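Local coordinates for protein nicotinamide riboside transporter PnuC (Neisseria mucosa ATCC 25996, PDB 4QTN) that binds nicotinamide riboside, a form of vitamin B3, in a pocket among its transmembrane helices and, as a homotrimer, probably carries it across the bacterial inner membrane, at residues M88-N91 against L92-V96; G68-S71 against V72-A76; M110-G113 against E114-T118. One frame throughout, in Å; residues are numbered along the deposited sequence.

Contact 1 of 3, residues M88-N91 against L92-V96; sequences MMLN and LLVYV. With NNR (Nicotinamide riboside), chain I.
This is a local contact along transmembrane helix 85-107, where Leu90 and Asn91, five and four residues back, meet Tyr95 beside the nicotinamide riboside pocket. Tyr95 CG stands anti to the carbonyl carbon (chi1 -70°), which brings the ring back beside Asn91 and Leu90. Leu90 CD2 lies over one face of the phenol, 4.0 Å from the ring centroid and 19° off its normal, a CH-pi contact. The same methyl reaches Val94 CB at 3.8 Å. On the opposite face sits the ribose: Tyr95 CE2 to C4R of the ligand is 3.6 Å, so leucine methyl and sugar sandwich the ring. Asn91 takes the edge, its OD1 3.4 Å from Tyr95 CD2 and close to the ring plane, with amide and ring turned 81° apart. The amide's other end, ND2, is bonded to Glu87 O one turn earlier. Backbone bonding identifies a pi-type turn here: Leu90 O accepts from Val94 N at 3.1 Å and also from Tyr95 N, five residues on, at 3.3 Å. Tyr95 OH is hydrogen-bonded to Ser167 OG of helix 158-175, which anchors the far end of the ring. Gln171 of that helix, a substrate-binding residue, touches Tyr95 too.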
loop_
_atom_site.group_PDB
_atom_site.type_symbol
_atom_site.label_atom_id
_atom_site.label_comp_id
_atom_site.label_asym_id
_atom_site.label_seq_id
_atom_site.Cartn_x
_atom_site.Cartn_y
_atom_site.Cartn_z
HETATM N N MSE C 88 -9.333 -21.686 -8.087
HETATM C CA MSE C 88 -10.027 -22.331 -9.206
HETATM C C MSE C 88 -11.398 -22.874 -8.835
HETATM O O MSE C 88 -12.351 -22.732 -9.608
HETATM C CB MSE C 88 -9.124 -23.366 -9.888
HETATM C CG MSE C 88 -9.119 -24.725 -9.196
HETATM SE SE MSE C 88 -9.343 -26.134 -10.553
HETATM C CE MSE C 88 -11.135 -25.637 -11.231
HETATM N N MSE C 89 -11.509 -23.492 -7.655
HETATM C CA MSE C 89 -12.795 -24.032 -7.190
HETATM C C MSE C 89 -13.692 -22.905 -6.749
HETATM O O MSE C 89 -14.917 -22.979 -6.896
HETATM C CB MSE C 89 -12.614 -25.068 -6.073
HETATM C CG MSE C 89 -11.679 -24.590 -4.963
HETATM SE SE MSE C 89 -11.636 -25.902 -3.485
HETATM C CE MSE C 89 -9.870 -26.714 -3.841
ATOM N N LEU C 90 -13.081 -21.834 -6.233
ATOM C CA LEU C 90 -13.820 -20.657 -5.751
ATOM C C LEU C 90 -14.573 -19.950 -6.881
ATOM O O LEU C 90 -15.785 -19.750 -6.786
ATOM C CB LEU C 90 -12.875 -19.673 -5.051
ATOM C CG LEU C 90 -13.411 -18.674 -4.011
ATOM C CD1 LEU C 90 -12.528 -17.438 -3.993
ATOM C CD2 LEU C 90 -14.861 -18.279 -4.241
ATOM N N ASN C 91 -13.853 -19.574 -7.944
ATOM C CA ASN C 91 -14.461 -18.878 -9.079
ATOM C C ASN C 91 -15.497 -19.719 -9.812
ATOM O O ASN C 91 -16.599 -19.239 -10.099
ATOM C CB ASN C 91 -13.400 -18.369 -10.054
ATOM C CG ASN C 91 -12.638 -17.170 -9.516
ATOM O OD1 ASN C 91 -12.833 -16.033 -9.961
ATOM N ND2 ASN C 91 -11.760 -17.418 -8.556
ATOM N N LEU C 92 -15.163 -20.984 -10.083
ATOM C CA LEU C 92 -16.057 -21.866 -10.857
ATOM C C LEU C 92 -17.370 -22.243 -10.119
ATOM O O LEU C 92 -18.463 -22.058 -10.662
ATOM C CB LEU C 92 -15.317 -23.121 -11.337
ATOM C CG LEU C 92 -15.994 -23.897 -12.471
ATOM C CD1 LEU C 92 -16.040 -23.060 -13.736
ATOM C CD2 LEU C 92 -15.287 -25.217 -12.727
ATOM N N LEU C 93 -17.255 -22.744 -8.886
ATOM C CA LEU C 93 -18.433 -23.195 -8.126
ATOM C C LEU C 93 -19.241 -22.054 -7.485
ATOM O O LEU C 93 -20.458 -22.128 -7.431
ATOM C CB LEU C 93 -18.053 -24.218 -7.048
ATOM C CG LEU C 93 -16.898 -25.195 -7.274
ATOM C CD1 LEU C 93 -16.750 -26.094 -6.058
ATOM C CD2 LEU C 93 -17.085 -26.025 -8.533
ATOM N N VAL C 94 -18.557 -21.027 -6.973
ATOM C CA VAL C 94 -19.217 -19.964 -6.193
ATOM C C VAL C 94 -19.521 -18.708 -7.019
ATOM O O VAL C 94 -20.677 -18.302 -7.121
ATOM C CB VAL C 94 -18.405 -19.584 -4.932
ATOM C CG1 VAL C 94 -18.987 -18.352 -4.262
ATOM C CG2 VAL C 94 -18.378 -20.738 -3.957
ATOM N N TYR C 95 -18.488 -18.088 -7.600
ATOM C CA TYR C 95 -18.675 -16.810 -8.307
ATOM C C TYR C 95 -19.558 -16.935 -9.559
ATOM O O TYR C 95 -20.323 -16.026 -9.865
ATOM C CB TYR C 95 -17.334 -16.149 -8.671
ATOM C CG TYR C 95 -16.533 -15.610 -7.501
ATOM C CD1 TYR C 95 -17.117 -15.426 -6.236
ATOM C CD2 TYR C 95 -15.193 -15.241 -7.666
ATOM C CE1 TYR C 95 -16.371 -14.923 -5.161
ATOM C CE2 TYR C 95 -14.437 -14.739 -6.602
ATOM C CZ TYR C 95 -15.026 -14.580 -5.352
ATOM O OH TYR C 95 -14.278 -14.085 -4.302
ATOM N N VAL C 96 -19.459 -18.061 -10.270
ATOM C CA VAL C 96 -20.160 -18.208 -11.554
ATOM C C VAL C 96 -21.697 -18.290 -11.418
ATOM O O VAL C 96 -22.424 -17.595 -12.140
ATOM C CB VAL C 96 -19.604 -19.371 -12.410
ATOM C CG1 VAL C 96 -20.420 -19.536 -13.682
ATOM C CG2 VAL C 96 -18.156 -19.105 -12.767
HETATM O O2R NNR I . -18.331 -9.629 -8.663
HETATM C C2R NNR I . -16.835 -9.792 -8.374
HETATM C C3R NNR I . -16.308 -11.066 -9.044
HETATM O O3R NNR I . -17.318 -11.967 -9.150
HETATM C C4R NNR I . -15.258 -11.608 -8.098
HETATM C C5R NNR I . -13.797 -11.123 -8.475
HETATM O O5R NNR I . -12.914 -11.365 -7.328
HETATM O O4R NNR I . -15.598 -11.171 -6.917
HETATM C C1R NNR I . -16.599 -9.927 -7.103
HETATM N N1 NNR I . -15.999 -8.712 -6.521
HETATM C C2 NNR I . -14.631 -8.654 -6.218
HETATM C C6 NNR I . -16.787 -7.612 -6.274
HETATM C C5 NNR I . -16.208 -6.440 -5.729
HETATM C C4 NNR I . -14.865 -6.399 -5.419
HETATM C C3 NNR I . -14.072 -7.478 -5.670
HETATM C C7 NNR I . -12.589 -7.378 -5.355
HETATM O O7 NNR I . -11.942 -8.361 -5.145
HETATM N N7 NNR I . -11.958 -6.086 -5.323
#

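Contact 2 of 3, residues G68-S71 against V72-A76; sequences GLIS and VSLYA. With NNR (Nicotinamide riboside), chain I.
Val72, Ser71 and Ile70 carry most of this one-turn contact, each meeting residues a few positions away along helix 64-80. Val72 sits one turn beyond Gly68, and its amide N bonds to Gly68 O at 2.9 Å with a nearly straight N-H...O angle of 175°. Its two methyls part company. With chi1 at -71°, CG1 stands anti to the carbonyl carbon and faces the substrate, 3.6 Å from the ribose oxygen O3R, whereas CG2 falls between the backbone N and the carbonyl carbon and leans back over the Gly68 and Leu69 carbonyls. Contact with the sugar hydroxyl is therefore made through a methyl group.

Ser71 contributes chiefly through its backbone: its O accepts from Tyr75 N at 2.9 Å. Its OG stands anti to the backbone N (chi1 169°) and makes weak hydrogen bonds to Ala46 O and Thr49 O of helix 41-59. The bonds Val72 N to Gly68 O, Leu74 N to Ile70 O and Tyr75 N to Ser71 O are the i to i+4 bonds of an alpha helix in this transmembrane segment. At Ser73 the series is interrupted: its N bonds weakly to Ile70 O, three residues back, and its OG takes up Leu69 O at 2.6 Å instead.

Ile70 and Leu74 lie side by side and point the same way, Ile70 CG2 to Leu74 CD1 measuring 3.8 Å, on the side that packs against helix 41-59. There Ile70 touches Thr49, and Leu74 rests on Leu42, Val45 and Ala46. Leu74 N bonds to Ile70 O at 3.2 Å. Tyr75 leads elsewhere, its OH hydrogen-bonded to Glu87 OE1 and Trp196 NE1 while its side chain touches Leu210 and Met213 of helix 208-234.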
loop_
_atom_site.group_PDB
_atom_site.type_symbol
_atom_site.label_atom_id
_atom_site.label_comp_id
_atom_site.label_asym_id
_atom_site.label_seq_id
_atom_site.Cartn_x
_atom_site.Cartn_y
_atom_site.Cartn_z
ATOM N N GLY C 68 -18.356 -9.792 -14.931
ATOM C CA GLY C 68 -17.933 -10.744 -13.912
ATOM C C GLY C 68 -18.036 -12.170 -14.397
ATOM O O GLY C 68 -17.115 -12.979 -14.192
ATOM N N LEU C 69 -19.148 -12.472 -15.070
ATOM C CA LEU C 69 -19.420 -13.817 -15.575
ATOM C C LEU C 69 -18.290 -14.329 -16.465
ATOM O O LEU C 69 -17.795 -15.436 -16.259
ATOM C CB LEU C 69 -20.769 -13.859 -16.323
ATOM C CG LEU C 69 -21.421 -15.223 -16.623
ATOM C CD1 LEU C 69 -20.894 -15.819 -17.925
ATOM C CD2 LEU C 69 -21.233 -16.188 -15.464
ATOM N N ILE C 70 -17.892 -13.514 -17.450
ATOM C CA ILE C 70 -16.741 -13.825 -18.317
ATOM C C ILE C 70 -15.488 -13.974 -17.477
ATOM O O ILE C 70 -14.822 -15.026 -17.496
ATOM C CB ILE C 70 -16.486 -12.700 -19.349
ATOM C CG1 ILE C 70 -17.620 -12.638 -20.370
ATOM C CG2 ILE C 70 -15.152 -12.910 -20.046
ATOM C CD1 ILE C 70 -17.730 -11.301 -21.078
ATOM N N SER C 71 -15.195 -12.922 -16.719
ATOM C CA SER C 71 -13.940 -12.780 -16.040
ATOM C C SER C 71 -13.633 -13.950 -15.128
ATOM O O SER C 71 -12.559 -14.554 -15.245
ATOM C CB SER C 71 -13.908 -11.488 -15.253
ATOM O OG SER C 71 -12.784 -11.475 -14.388
ATOM N N VAL C 72 -14.557 -14.259 -14.204
ATOM C CA VAL C 72 -14.314 -15.325 -13.202
ATOM C C VAL C 72 -14.139 -16.715 -13.831
ATOM O O VAL C 72 -13.433 -17.567 -13.283
ATOM C CB VAL C 72 -15.389 -15.379 -12.066
ATOM C CG1 VAL C 72 -15.255 -14.185 -11.133
ATOM C CG2 VAL C 72 -16.808 -15.502 -12.627
ATOM N N SER C 73 -14.774 -16.928 -14.989
ATOM C CA SER C 73 -14.726 -18.222 -15.675
ATOM C C SER C 73 -13.332 -18.434 -16.204
ATOM O O SER C 73 -12.605 -19.327 -15.747
ATOM C CB SER C 73 -15.733 -18.254 -16.826
ATOM O OG SER C 73 -17.036 -17.957 -16.366
ATOM N N LEU C 74 -12.947 -17.579 -17.143
ATOM C CA LEU C 74 -11.590 -17.540 -17.624
ATOM C C LEU C 74 -10.586 -17.679 -16.470
ATOM O O LEU C 74 -9.808 -18.644 -16.428
ATOM C CB LEU C 74 -11.346 -16.254 -18.419
ATOM C CG LEU C 74 -12.223 -16.072 -19.672
ATOM C CD1 LEU C 74 -11.855 -14.798 -20.416
ATOM C CD2 LEU C 74 -12.132 -17.277 -20.595
ATOM N N TYR C 75 -10.630 -16.738 -15.524
ATOM C CA TYR C 75 -9.695 -16.743 -14.393
ATOM C C TYR C 75 -9.675 -18.104 -13.724
ATOM O O TYR C 75 -8.613 -18.593 -13.329
ATOM C CB TYR C 75 -10.043 -15.642 -13.382
ATOM C CG TYR C 75 -9.221 -15.658 -12.091
ATOM C CD1 TYR C 75 -8.025 -14.948 -11.988
ATOM C CD2 TYR C 75 -9.670 -16.341 -10.967
ATOM C CE1 TYR C 75 -7.286 -14.951 -10.806
ATOM C CE2 TYR C 75 -8.935 -16.355 -9.789
ATOM C CZ TYR C 75 -7.752 -15.658 -9.714
ATOM O OH TYR C 75 -7.036 -15.678 -8.552
ATOM N N ALA C 76 -10.843 -18.736 -13.626
ATOM C CA ALA C 76 -10.933 -20.047 -12.983
ATOM C C ALA C 76 -10.057 -21.057 -13.713
ATOM O O ALA C 76 -9.326 -21.831 -13.090
ATOM C CB ALA C 76 -12.379 -20.525 -12.923
HETATM O O2R NNR I . -18.331 -9.629 -8.663
HETATM C C2R NNR I . -16.835 -9.792 -8.374
HETATM C C3R NNR I . -16.308 -11.066 -9.044
HETATM O O3R NNR I . -17.318 -11.967 -9.150
HETATM C C4R NNR I . -15.258 -11.608 -8.098
HETATM C C5R NNR I . -13.797 -11.123 -8.475
HETATM O O5R NNR I . -12.914 -11.365 -7.328
HETATM O O4R NNR I . -15.598 -11.171 -6.917
HETATM C C1R NNR I . -16.599 -9.927 -7.103
HETATM N N1 NNR I . -15.999 -8.712 -6.521
HETATM C C2 NNR I . -14.631 -8.654 -6.218
HETATM C C6 NNR I . -16.787 -7.612 -6.274
HETATM C C5 NNR I . -16.208 -6.440 -5.729
HETATM C C4 NNR I . -14.865 -6.399 -5.419
HETATM C C3 NNR I . -14.072 -7.478 -5.670
HETATM C C7 NNR I . -12.589 -7.378 -5.355
HETATM O O7 NNR I . -11.942 -8.361 -5.145
HETATM N N7 NNR I . -11.958 -6.086 -5.323
#

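Contact 3 of 3, residues M110-G113 against E114-T118; sequences MALG and ETAET. With BOG (octyl beta-D-glucopyranoside), chain J.
A type I beta turn from Gly113 to Ala116 reverses the chain in the loop between helices 85-107 and 128-147, a region inferred to face the cytoplasm. Glu114 and Thr115 occupy its two central positions; their phi values of -57° and -77° fit that class, and Gly113 CA lies 5.2 Å from Ala116 CA. The closing bond runs from Ala116 N to Gly113 O, but its modelled length of 2.5 Å is doubtful. Gly113 enters the turn with positive phi, where a CB would press on the carbonyl O of Leu112. Ala116 leaves it in the left-handed region, phi 58°.

Side-chain packing across the bend is slight. Leu112 CG meets Ala116 CB at 3.8 Å, and Leu112 CD2 comes to 4.1 Å from the same methyl, so the branched end of the leucine lies against the alanine.

Past the turn, Glu117 CG stands anti to the carbonyl carbon, and the chain runs extended beyond it, which carries OE1 to a detergent headgroup: it accepts a hydrogen bond of 2.7 Å from O3 of octyl glucoside, also bound by Phe12 O and Trp15 N. Thr118 OG1 is hydrogen-bonded to Lys61 NZ, and Ala116 O to Arg9 NH2. Two central residues in the right-handed helical region and a short distance between the end CA atoms define a type I beta turn, here in a loop joining two transmembrane helices.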
loop_
_atom_site.group_PDB
_atom_site.type_symbol
_atom_site.label_atom_id
_atom_site.label_comp_id
_atom_site.label_asym_id
_atom_site.label_seq_id
_atom_site.Cartn_x
_atom_site.Cartn_y
_atom_site.Cartn_z
HETATM N N MSE C 110 -32.328 -0.661 -7.574
HETATM C CA MSE C 110 -31.552 0.339 -8.294
HETATM C C MSE C 110 -32.114 1.726 -8.050
HETATM O O MSE C 110 -33.054 1.885 -7.279
HETATM C CB MSE C 110 -31.597 -0.080 -9.749
HETATM C CG MSE C 110 -30.924 -1.453 -9.881
HETATM SE SE MSE C 110 -28.983 -1.231 -9.575
HETATM C CE MSE C 110 -28.423 -3.084 -9.287
ATOM N N ALA C 111 -31.518 2.741 -8.680
ATOM C CA ALA C 111 -31.887 4.166 -8.446
ATOM C C ALA C 111 -30.991 5.103 -9.268
ATOM O O ALA C 111 -29.966 4.677 -9.792
ATOM C CB ALA C 111 -31.803 4.515 -6.956
ATOM N N LEU C 112 -31.351 6.383 -9.331
ATOM C CA LEU C 112 -30.756 7.295 -10.321
ATOM C C LEU C 112 -29.313 7.809 -10.041
ATOM O O LEU C 112 -28.370 7.443 -10.760
ATOM C CB LEU C 112 -31.707 8.442 -10.663
ATOM C CG LEU C 112 -32.206 8.468 -12.119
ATOM C CD1 LEU C 112 -32.210 7.081 -12.781
ATOM C CD2 LEU C 112 -33.565 9.140 -12.216
ATOM N N GLY C 113 -29.140 8.640 -9.017
ATOM C CA GLY C 113 -27.817 9.206 -8.732
ATOM C C GLY C 113 -27.669 10.551 -9.392
ATOM O O GLY C 113 -28.236 10.785 -10.456
ATOM N N GLU C 114 -26.885 11.434 -8.774
ATOM C CA GLU C 114 -27.118 12.891 -8.879
ATOM C C GLU C 114 -27.141 13.509 -10.276
ATOM O O GLU C 114 -27.846 14.476 -10.496
ATOM C CB GLU C 114 -26.192 13.677 -7.948
ATOM C CG GLU C 114 -26.909 14.275 -6.739
ATOM C CD GLU C 114 -25.953 14.739 -5.659
ATOM O OE1 GLU C 114 -25.496 13.888 -4.865
ATOM O OE2 GLU C 114 -25.672 15.955 -5.597
ATOM N N THR C 115 -26.364 12.948 -11.203
ATOM C CA THR C 115 -26.409 13.350 -12.624
ATOM C C THR C 115 -27.635 12.755 -13.314
ATOM O O THR C 115 -28.164 13.318 -14.286
ATOM C CB THR C 115 -25.147 12.875 -13.389
ATOM O OG1 THR C 115 -24.849 11.509 -13.039
ATOM C CG2 THR C 115 -23.936 13.770 -13.063
ATOM N N ALA C 116 -28.076 11.609 -12.810
ATOM C CA ALA C 116 -29.107 10.815 -13.464
ATOM C C ALA C 116 -28.703 10.405 -14.884
ATOM O O ALA C 116 -29.519 10.402 -15.765
ATOM C CB ALA C 116 -30.448 11.560 -13.467
ATOM N N GLU C 117 -27.428 10.074 -15.086
ATOM C CA GLU C 117 -26.953 9.576 -16.390
ATOM C C GLU C 117 -26.796 8.055 -16.363
ATOM O O GLU C 117 -26.408 7.438 -17.369
ATOM C CB GLU C 117 -25.606 10.194 -16.758
ATOM C CG GLU C 117 -25.605 11.685 -17.004
ATOM C CD GLU C 117 -24.215 12.205 -17.362
ATOM O OE1 GLU C 117 -23.214 11.504 -17.063
ATOM O OE2 GLU C 117 -24.120 13.313 -17.938
ATOM N N THR C 118 -27.045 7.470 -15.192
ATOM C CA THR C 118 -26.957 6.026 -14.992
ATOM C C THR C 118 -27.787 5.615 -13.753
ATOM O O THR C 118 -28.468 6.444 -13.150
ATOM C CB THR C 118 -25.484 5.559 -14.862
ATOM O OG1 THR C 118 -25.402 4.145 -15.090
ATOM C CG2 THR C 118 -24.888 5.918 -13.463
HETATM C C1 BOG J . -17.682 10.780 -19.597
HETATM O O1 BOG J . -16.568 9.994 -19.355
HETATM C C2 BOG J . -18.559 10.817 -18.353
HETATM O O2 BOG J . -19.054 9.470 -18.004
HETATM C C3 BOG J . -19.733 11.705 -18.562
HETATM O O3 BOG J . -20.544 11.682 -17.344
HETATM C C4 BOG J . -19.343 13.109 -18.893
HETATM O O4 BOG J . -20.509 13.849 -19.301
HETATM C C5 BOG J . -18.247 13.235 -19.977
HETATM O O5 BOG J . -17.211 12.150 -19.991
HETATM C C6 BOG J . -17.548 14.529 -19.751
HETATM O O6 BOG J . -16.983 15.010 -20.966
HETATM C "C1'" BOG J . -16.615 8.668 -19.943
HETATM C "C2'" BOG J . -15.621 7.758 -19.151
HETATM C "C3'" BOG J . -15.548 6.389 -19.782
HETATM C "C4'" BOG J . -14.417 5.584 -19.069
HETATM C "C5'" BOG J . -14.339 4.134 -19.635
HETATM C "C6'" BOG J . -15.659 3.378 -19.336
HETATM C "C7'" BOG J . -16.159 2.640 -20.602
HETATM C "C8'" BOG J . -15.724 1.132 -20.579
#

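How the contacts relate
Contacts 1 and 2 lie on helices 85-107 and 64-80, which follow each other in the chain and touch; their centres are 9 Å apart. Asn91 joins them at two points: its OD1 is 3.3 Å from Val72 CG1, and its ND2 is 3.3 Å from Tyr75 CE2. Val72 CG1 also lies 3.6 Å from Tyr95 CD2, so the valine and the tyrosine adjoin in the pocket wall and both touch the same ribose. Contact 3 stands apart, its centre about 32 Å from that of contact 1 and 28 Å from that of contact 2, and it meets a detergent molecule instead of the substrate.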